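PDB 5C1E: pectinesterase from Aspergillus niger, which catalyses the hydrolysis of methyl esters in pectin, releasing methanol and leaving free galacturonate units in the polymer. Local coordinates for residues S5-C10 / T58-T63; Y257-S262 / S278-K283; T285-G288 / D293-D296. All blocks are in the same frame, centred on the assembly; numbering follows the deposited sequence.

Contact 1 of 3, residues S5-C10 / T58-T63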
loop_
_atom_site.group_PDB
_atom_site.type_symbol
_atom_site.label_atom_id
_atom_site.label_comp_id
_atom_site.label_asym_id
_atom_site.label_seq_id
_atom_site.Cartn_x
_atom_site.Cartn_y
_atom_site.Cartn_z
ATOM N N SER A 5 5.171 23.435 7.474
ATOM C CA SER A 5 6.540 23.578 7.938
ATOM C C SER A 5 6.862 22.373 8.797
ATOM O O SER A 5 5.972 21.565 9.116
ATOM C CB SER A 5 6.728 24.870 8.720
ATOM O OG SER A 5 5.981 24.827 9.912
ATOM N N ALA A 6 8.133 22.231 9.154
ATOM C CA ALA A 6 8.576 21.017 9.837
ATOM C C ALA A 6 7.944 20.877 11.209
ATOM O O ALA A 6 7.986 21.800 12.004
ATOM C CB ALA A 6 10.089 21.000 9.959
ATOM N N PRO A 7 7.330 19.721 11.491
ATOM C CA PRO A 7 6.949 19.513 12.873
ATOM C C PRO A 7 8.156 19.522 13.822
ATOM O O PRO A 7 9.322 19.477 13.391
ATOM C CB PRO A 7 6.270 18.145 12.849
ATOM C CG PRO A 7 5.771 17.989 11.455
ATOM C CD PRO A 7 6.806 18.675 10.603
ATOM N N SER A 8 7.845 19.577 15.110
ATOM C CA SER A 8 8.842 19.698 16.156
ATOM C C SER A 8 9.951 18.666 15.989
ATOM O O SER A 8 9.691 17.480 15.923
ATOM C CB SER A 8 8.197 19.505 17.536
ATOM O OG SER A 8 9.137 19.834 18.544
ATOM N N GLY A 9 11.182 19.143 15.903
ATOM C CA GLY A 9 12.353 18.281 15.885
ATOM C C GLY A 9 12.714 17.657 14.555
ATOM O O GLY A 9 13.742 16.994 14.469
ATOM N N CYS A 10 11.906 17.859 13.510
ATOM C CA CYS A 10 12.155 17.149 12.254
ATOM C C CYS A 10 13.261 17.796 11.441
ATOM O O CYS A 10 13.424 19.004 11.472
ATOM C CB CYS A 10 10.889 17.028 11.388
ATOM S SG CYS A 10 9.524 16.158 12.186
ATOM N N THR A 58 9.599 8.813 11.315
ATOM C CA THR A 58 8.398 9.339 10.654
ATOM C C THR A 58 8.793 10.290 9.531
ATOM O O THR A 58 9.607 11.215 9.733
ATOM C CB THR A 58 7.477 10.061 11.659
ATOM O OG1 THR A 58 7.114 9.137 12.672
ATOM C CG2 THR A 58 6.207 10.569 10.969
ATOM N N LEU A 59 8.237 10.055 8.336
ATOM C CA LEU A 59 8.437 10.934 7.197
ATOM C C LEU A 59 7.134 11.686 6.884
ATOM O O LEU A 59 6.101 11.052 6.646
ATOM C CB LEU A 59 8.866 10.090 6.006
ATOM C CG LEU A 59 9.353 10.719 4.707
ATOM C CD1 LEU A 59 10.565 11.636 4.863
ATOM C CD2 LEU A 59 9.699 9.564 3.779
ATOM N N TYR A 60 7.181 13.019 6.919
ATOM C CA TYR A 60 6.010 13.855 6.700
ATOM C C TYR A 60 6.149 14.628 5.424
ATOM O O TYR A 60 7.173 15.264 5.205
ATOM C CB TYR A 60 5.897 14.920 7.778
ATOM C CG TYR A 60 5.685 14.452 9.179
ATOM C CD1 TYR A 60 4.450 13.981 9.589
ATOM C CD2 TYR A 60 6.699 14.541 10.118
ATOM C CE1 TYR A 60 4.231 13.596 10.907
ATOM C CE2 TYR A 60 6.486 14.157 11.428
ATOM C CZ TYR A 60 5.246 13.691 11.817
ATOM O OH TYR A 60 5.050 13.294 13.117
ATOM N N GLY A 61 5.091 14.650 4.626
ATOM C CA GLY A 61 5.029 15.494 3.446
ATOM C C GLY A 61 4.221 16.752 3.679
ATOM O O GLY A 61 3.260 16.768 4.445
ATOM N N GLU A 62 4.622 17.811 3.002
ATOM C CA GLU A 62 3.902 19.077 3.022
ATOM C C GLU A 62 2.530 18.913 2.396
ATOM O O GLU A 62 2.404 18.306 1.329
ATOM C CB GLU A 62 4.703 20.141 2.253
ATOM C CG GLU A 62 4.008 21.483 2.180
ATOM C CD GLU A 62 4.794 22.541 1.434
ATOM O OE1 GLU A 62 5.933 22.304 1.048
ATOM O OE2 GLU A 62 4.235 23.638 1.225
ATOM N N THR A 63 1.501 19.429 3.069
ATOM C CA THR A 63 0.149 19.441 2.511
ATOM C C THR A 63 -0.777 20.410 3.223
ATOM O O THR A 63 -0.650 20.612 4.417
ATOM C CB THR A 63 -0.496 18.026 2.554
ATOM O OG1 THR A 63 -1.828 18.089 2.035
ATOM C CG2 THR A 63 -0.530 17.463 3.963
#
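Y60 meets P7 and C10 with one flank of its ring, and the whole contact hangs on that phenol. From CB, the ring carbon CG lies anti to the carbonyl carbon and beside the backbone N (chi1 -64°), which lifts the ring off its strand toward the loop 5-10. CD2, the first ring atom on the loop side, lies 3.8 Å from CG of P7. Next along the same flank, CE2 comes within 3.7 Å of the C10 SG. Each partner also nears the other of these two carbons, so both share the CD2-CE2 bond but reach it from different directions. The proline comes over a face: its CG stands 4.0 Å from the ring centroid and 21° off the normal, a CH-pi contact shifted toward the rim. The sulfur sits instead at the edge, 4.9 Å from the centroid, as a Cys sulfur-aromatic contact. Strand 57-61 belongs to the long parallel sheet of the right-handed beta-helix, where it pairs with strands 36-40 and 102-104, and the loop precedes strand 11-13 at the end of that sheet. Between P7 and C10 the loop makes a type II beta turn, closed by a bond from C10 N to P7 O of 3.1 Å, which sets the pyrrolidine and the sulfur at the same ring. The sulfur is further fixed by its disulfide to C37. On the ring face opposite P7, CG2 of T58 lies 3.4 Å above the plane near the rim. The ring of Y104 also meets that of Y60, their planes inclined by about 30°.

Contact 2 of 3, residues Y257-S262 / S278-K283. With SO4 (sulfate ion), chain C.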
loop_
_atom_site.group_PDB
_atom_site.type_symbol
_atom_site.label_atom_id
_atom_site.label_comp_id
_atom_site.label_asym_id
_atom_site.label_seq_id
_atom_site.Cartn_x
_atom_site.Cartn_y
_atom_site.Cartn_z
ATOM N N TYR A 257 -12.935 -13.696 1.022
ATOM C CA TYR A 257 -14.170 -13.327 1.691
ATOM C C TYR A 257 -14.676 -11.970 1.245
ATOM O O TYR A 257 -13.893 -11.066 0.922
ATOM C CB TYR A 257 -13.935 -13.210 3.185
ATOM C CG TYR A 257 -13.314 -14.398 3.869
ATOM C CD1 TYR A 257 -14.106 -15.418 4.357
ATOM C CD2 TYR A 257 -11.944 -14.479 4.066
ATOM C CE1 TYR A 257 -13.562 -16.487 5.034
ATOM C CE2 TYR A 257 -11.383 -15.545 4.745
ATOM C CZ TYR A 257 -12.189 -16.554 5.211
ATOM O OH TYR A 257 -11.655 -17.625 5.883
ATOM N N GLU A 258 -15.993 -11.821 1.262
ATOM C CA GLU A 258 -16.608 -10.502 1.195
ATOM C C GLU A 258 -17.631 -10.339 2.312
ATOM O O GLU A 258 -18.306 -11.294 2.679
ATOM C CB GLU A 258 -17.285 -10.310 -0.134
ATOM C CG GLU A 258 -16.336 -10.112 -1.294
ATOM C CD GLU A 258 -17.099 -10.085 -2.597
ATOM O OE1 GLU A 258 -17.476 -8.971 -3.017
ATOM O OE2 GLU A 258 -17.356 -11.172 -3.162
ATOM N N TYR A 259 -17.741 -9.138 2.866
ATOM C CA TYR A 259 -18.721 -8.895 3.919
ATOM C C TYR A 259 -19.246 -7.469 3.855
ATOM O O TYR A 259 -18.492 -6.520 4.055
ATOM C CB TYR A 259 -18.144 -9.160 5.314
ATOM C CG TYR A 259 -19.208 -9.007 6.378
ATOM C CD1 TYR A 259 -20.100 -10.045 6.643
ATOM C CD2 TYR A 259 -19.365 -7.811 7.072
ATOM C CE1 TYR A 259 -21.104 -9.905 7.584
ATOM C CE2 TYR A 259 -20.369 -7.661 8.014
ATOM C CZ TYR A 259 -21.236 -8.716 8.263
ATOM O OH TYR A 259 -22.235 -8.595 9.202
ATOM N N ASN A 260 -20.545 -7.338 3.593
ATOM C CA ASN A 260 -21.228 -6.042 3.636
ATOM C C ASN A 260 -20.636 -4.998 2.676
ATOM O O ASN A 260 -20.443 -3.844 3.051
ATOM C CB ASN A 260 -21.232 -5.486 5.078
ATOM C CG ASN A 260 -22.169 -4.293 5.235
ATOM O OD1 ASN A 260 -23.278 -4.306 4.706
ATOM N ND2 ASN A 260 -21.701 -3.240 5.907
ATOM N N ASN A 261 -20.362 -5.398 1.434
ATOM C CA ASN A 261 -19.935 -4.449 0.419
ATOM C C ASN A 261 -21.139 -3.908 -0.350
ATOM O O ASN A 261 -22.224 -4.517 -0.359
ATOM C CB ASN A 261 -18.959 -5.106 -0.558
ATOM C CG ASN A 261 -17.689 -5.581 0.122
ATOM O OD1 ASN A 261 -17.135 -4.896 0.987
ATOM N ND2 ASN A 261 -17.218 -6.752 -0.270
ATOM N N SER A 262 -20.926 -2.779 -1.005
ATOM C CA SER A 262 -21.941 -2.157 -1.838
ATOM C C SER A 262 -21.372 -1.785 -3.207
ATOM O O SER A 262 -20.202 -2.012 -3.480
ATOM C CB SER A 262 -22.483 -0.928 -1.123
ATOM O OG SER A 262 -21.523 0.122 -1.079
ATOM N N SER A 278 -19.397 -14.604 8.609
ATOM C CA SER A 278 -20.629 -14.046 9.174
ATOM C C SER A 278 -20.434 -12.660 9.780
ATOM O O SER A 278 -21.394 -12.045 10.240
ATOM C CB SER A 278 -21.175 -15.000 10.244
ATOM O OG SER A 278 -20.238 -15.122 11.302
ATOM N N ALA A 279 -19.196 -12.178 9.794
ATOM C CA ALA A 279 -18.875 -10.916 10.421
ATOM C C ALA A 279 -17.608 -10.370 9.802
ATOM O O ALA A 279 -16.781 -11.134 9.313
ATOM C CB ALA A 279 -18.663 -11.115 11.911
ATOM N N ALA A 280 -17.468 -9.050 9.834
ATOM C CA ALA A 280 -16.227 -8.397 9.440
ATOM C C ALA A 280 -15.091 -8.783 10.383
ATOM O O ALA A 280 -15.328 -9.081 11.547
ATOM C CB ALA A 280 -16.412 -6.883 9.435
ATOM N N VAL A 281 -13.858 -8.774 9.879
ATOM C CA VAL A 281 -12.692 -8.976 10.747
ATOM C C VAL A 281 -12.247 -7.651 11.346
ATOM O O VAL A 281 -12.524 -6.596 10.787
ATOM C CB VAL A 281 -11.508 -9.675 10.036
ATOM C CG1 VAL A 281 -11.989 -10.940 9.358
ATOM C CG2 VAL A 281 -10.818 -8.756 9.039
ATOM N N ASP A 282 -11.561 -7.704 12.485
ATOM C CA ASP A 282 -11.082 -6.476 13.121
ATOM C C ASP A 282 -9.564 -6.385 13.081
ATOM O O ASP A 282 -8.886 -7.319 12.672
ATOM C CB ASP A 282 -11.642 -6.318 14.559
ATOM C CG ASP A 282 -11.185 -7.413 15.530
ATOM O OD1 ASP A 282 -10.243 -8.192 15.254
ATOM O OD2 ASP A 282 -11.791 -7.468 16.623
ATOM N N LYS A 283 -9.032 -5.248 13.510
ATOM C CA LYS A 283 -7.602 -5.026 13.434
ATOM C C LYS A 283 -6.813 -5.890 14.399
ATOM O O LYS A 283 -5.629 -6.116 14.190
ATOM C CB LYS A 283 -7.265 -3.548 13.643
ATOM C CG LYS A 283 -7.703 -2.695 12.468
ATOM C CD LYS A 283 -7.196 -1.257 12.530
ATOM C CE LYS A 283 -7.825 -0.467 13.648
ATOM N NZ LYS A 283 -9.290 -0.306 13.438
HETATM S S SO4 C . -9.711 1.971 10.636
HETATM O O1 SO4 C . -10.684 3.091 10.806
HETATM O O2 SO4 C . -9.375 1.853 9.192
HETATM O O3 SO4 C . -8.472 2.183 11.431
HETATM O O4 SO4 C . -10.341 0.727 11.137
#
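At the last strand of the long parallel sheet, 255-259, the Y259 ring is met by the backbone of S278-A280, part of the loop that leads on to helix 283-287. Y259 CG lies anti to the backbone N (chi1 -176°), which carries the ring off the strand so that one face lies against the A279-A280 peptide. The carbonyl carbon C of A279 stands 3.9 Å above the plane over the ring centre, while N of A280 lies 3.6 Å above it toward the rim, near CD2. CB of A280 adds an apolar touch, 3.9 Å from the same CD2 of Y259. At the far side CE1 of Y259 approaches O of S278 obliquely, at 3.4 Å. The contact buries N of A279 without a polar partner. In this beta-helix the loop runs back across the sheet: V281 N bonds Q232 OE1, and its side chain touches I230 of strand 228-232. D282 then N-caps helix 283-287 through a bond from T285 N to its OD1. Beyond the cap, the K283 chain folds at its last two torsions, which turns NZ to a sulfate ion, probably from the crystallisation liquor; NZ donates to O4 at 2.7 Å and weakly to O3, and Y150 and W170 bind the same ion.

Contact 3 of 3, residues T285-G288 / D293-D296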
loop_
_atom_site.group_PDB
_atom_site.type_symbol
_atom_site.label_atom_id
_atom_site.label_comp_id
_atom_site.label_asym_id
_atom_site.label_seq_id
_atom_site.Cartn_x
_atom_site.Cartn_y
_atom_site.Cartn_z
ATOM N N THR A 285 -7.330 -9.066 14.824
ATOM C CA THR A 285 -7.113 -10.259 14.029
ATOM C C THR A 285 -5.983 -10.039 13.022
ATOM O O THR A 285 -5.121 -10.888 12.869
ATOM C CB THR A 285 -8.409 -10.652 13.303
ATOM O OG1 THR A 285 -9.342 -11.170 14.266
ATOM C CG2 THR A 285 -8.160 -11.688 12.242
ATOM N N VAL A 286 -5.978 -8.898 12.350
ATOM C CA VAL A 286 -5.046 -8.671 11.225
ATOM C C VAL A 286 -3.672 -8.194 11.695
ATOM O O VAL A 286 -2.633 -8.606 11.160
ATOM C CB VAL A 286 -5.657 -7.666 10.211
ATOM C CG1 VAL A 286 -4.710 -7.392 9.040
ATOM C CG2 VAL A 286 -7.008 -8.155 9.725
ATOM N N LEU A 287 -3.658 -7.328 12.702
ATOM C CA LEU A 287 -2.443 -6.632 13.119
ATOM C C LEU A 287 -1.912 -7.013 14.507
ATOM O O LEU A 287 -0.796 -6.642 14.863
ATOM C CB LEU A 287 -2.686 -5.131 13.092
ATOM C CG LEU A 287 -3.178 -4.519 11.775
ATOM C CD1 LEU A 287 -3.486 -3.058 12.015
ATOM C CD2 LEU A 287 -2.142 -4.694 10.678
ATOM N N GLY A 288 -2.707 -7.742 15.275
ATOM C CA GLY A 288 -2.334 -8.110 16.634
ATOM C C GLY A 288 -2.980 -7.200 17.654
ATOM O O GLY A 288 -3.404 -6.083 17.345
ATOM N N ASP A 293 -1.029 0.622 20.058
ATOM C CA ASP A 293 0.252 1.230 20.460
ATOM C C ASP A 293 0.924 1.985 19.332
ATOM O O ASP A 293 1.750 2.864 19.576
ATOM C CB ASP A 293 1.248 0.162 20.906
ATOM C CG ASP A 293 0.771 -0.627 22.084
ATOM O OD1 ASP A 293 -0.263 -0.238 22.669
ATOM O OD2 ASP A 293 1.443 -1.632 22.413
ATOM N N TRP A 294 0.639 1.603 18.093
ATOM C CA TRP A 294 1.388 2.175 16.979
ATOM C C TRP A 294 0.567 2.833 15.879
ATOM O O TRP A 294 1.081 3.694 15.179
ATOM C CB TRP A 294 2.358 1.148 16.406
ATOM C CG TRP A 294 1.758 -0.092 15.825
ATOM C CD1 TRP A 294 1.486 -1.259 16.487
ATOM C CD2 TRP A 294 1.419 -0.328 14.441
ATOM N NE1 TRP A 294 0.970 -2.188 15.615
ATOM C CE2 TRP A 294 0.916 -1.647 14.355
ATOM C CE3 TRP A 294 1.467 0.458 13.276
ATOM C CZ2 TRP A 294 0.478 -2.207 13.152
ATOM C CZ3 TRP A 294 1.031 -0.104 12.075
ATOM C CH2 TRP A 294 0.538 -1.419 12.024
ATOM N N ILE A 295 -0.692 2.458 15.730
ATOM C CA ILE A 295 -1.572 3.115 14.776
ATOM C C ILE A 295 -1.902 4.535 15.251
ATOM O O ILE A 295 -2.164 4.751 16.423
ATOM C CB ILE A 295 -2.849 2.287 14.560
ATOM C CG1 ILE A 295 -2.471 1.048 13.732
ATOM C CG2 ILE A 295 -3.940 3.104 13.888
ATOM C CD1 ILE A 295 -3.632 0.213 13.300
ATOM N N ASP A 296 -1.851 5.489 14.324
ATOM C CA ASP A 296 -2.244 6.875 14.582
ATOM C C ASP A 296 -3.769 6.982 14.466
ATOM O O ASP A 296 -4.339 6.787 13.390
ATOM C CB ASP A 296 -1.546 7.800 13.583
ATOM C CG ASP A 296 -1.864 9.267 13.808
ATOM O OD1 ASP A 296 -2.923 9.565 14.402
ATOM O OD2 ASP A 296 -1.060 10.117 13.364
HETATM O O HOH W 1 0.496 -4.827 16.443
#
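With CG anti to the carbonyl carbon (chi1 -55°) and an extended chi2 of 174°, L287 sends CD1 from the end of helix 283-287 toward I295. The isoleucine answers with CG1 likewise anti to its own carbonyl carbon (chi1 -73°), and its CD1 ends 3.5 Å from the L287 CD1. The two methyls meet end to end, on side chains that cross at about a right angle. One face of the W294 indole is backed by the neighbouring I295, with CG1 3.9 Å above the plane toward the rim. A water bridges the two segments: it donates to O of L287 at 2.7 Å and accepts from NE1 of W294 at 2.8 Å, lying at the indole edge in the ring plane. Helix 283-287 finishes here, since G288 leaves helical geometry with positive phi. The loop beyond returns over the long sheet of the beta-helix, where W294 and I295 rest on Y150 of strand 148-152. W294 also touches the N-acetylglucosamine attached to the protein. The L287 carbonyl, at the C-terminal end of the helix, accepts a bond from this water, which in turn takes the indole N-H. The water therefore links the indole to the helix end where direct contact is a single oblique 4.2 Å approach of L287 CD1 to W294 CZ2, and its two bonds probably limit how the indole can turn.

From the N terminus the chain first closes contact 1, where the loop ahead of strand 11-13 meets strand 57-61 and so ties the first turns of the beta-helix together. The long sheet, which begins with 11-13, runs on to 255-259 at its far edge, where contact 2 closes a loop of 15 residues. Contact 3 follows directly, with only four residues between 285-288 and 293-296. All three are in series; none nests or crosses. Contacts 1 and 2 reach the same sheet near its opposite ends, about 35 Å between centres. Contacts 2 and 3 touch through V281-V286 and K283-I295 packing, and from there the chain runs back over the sheet toward contact 1, D296 bonding Y104 and Y131.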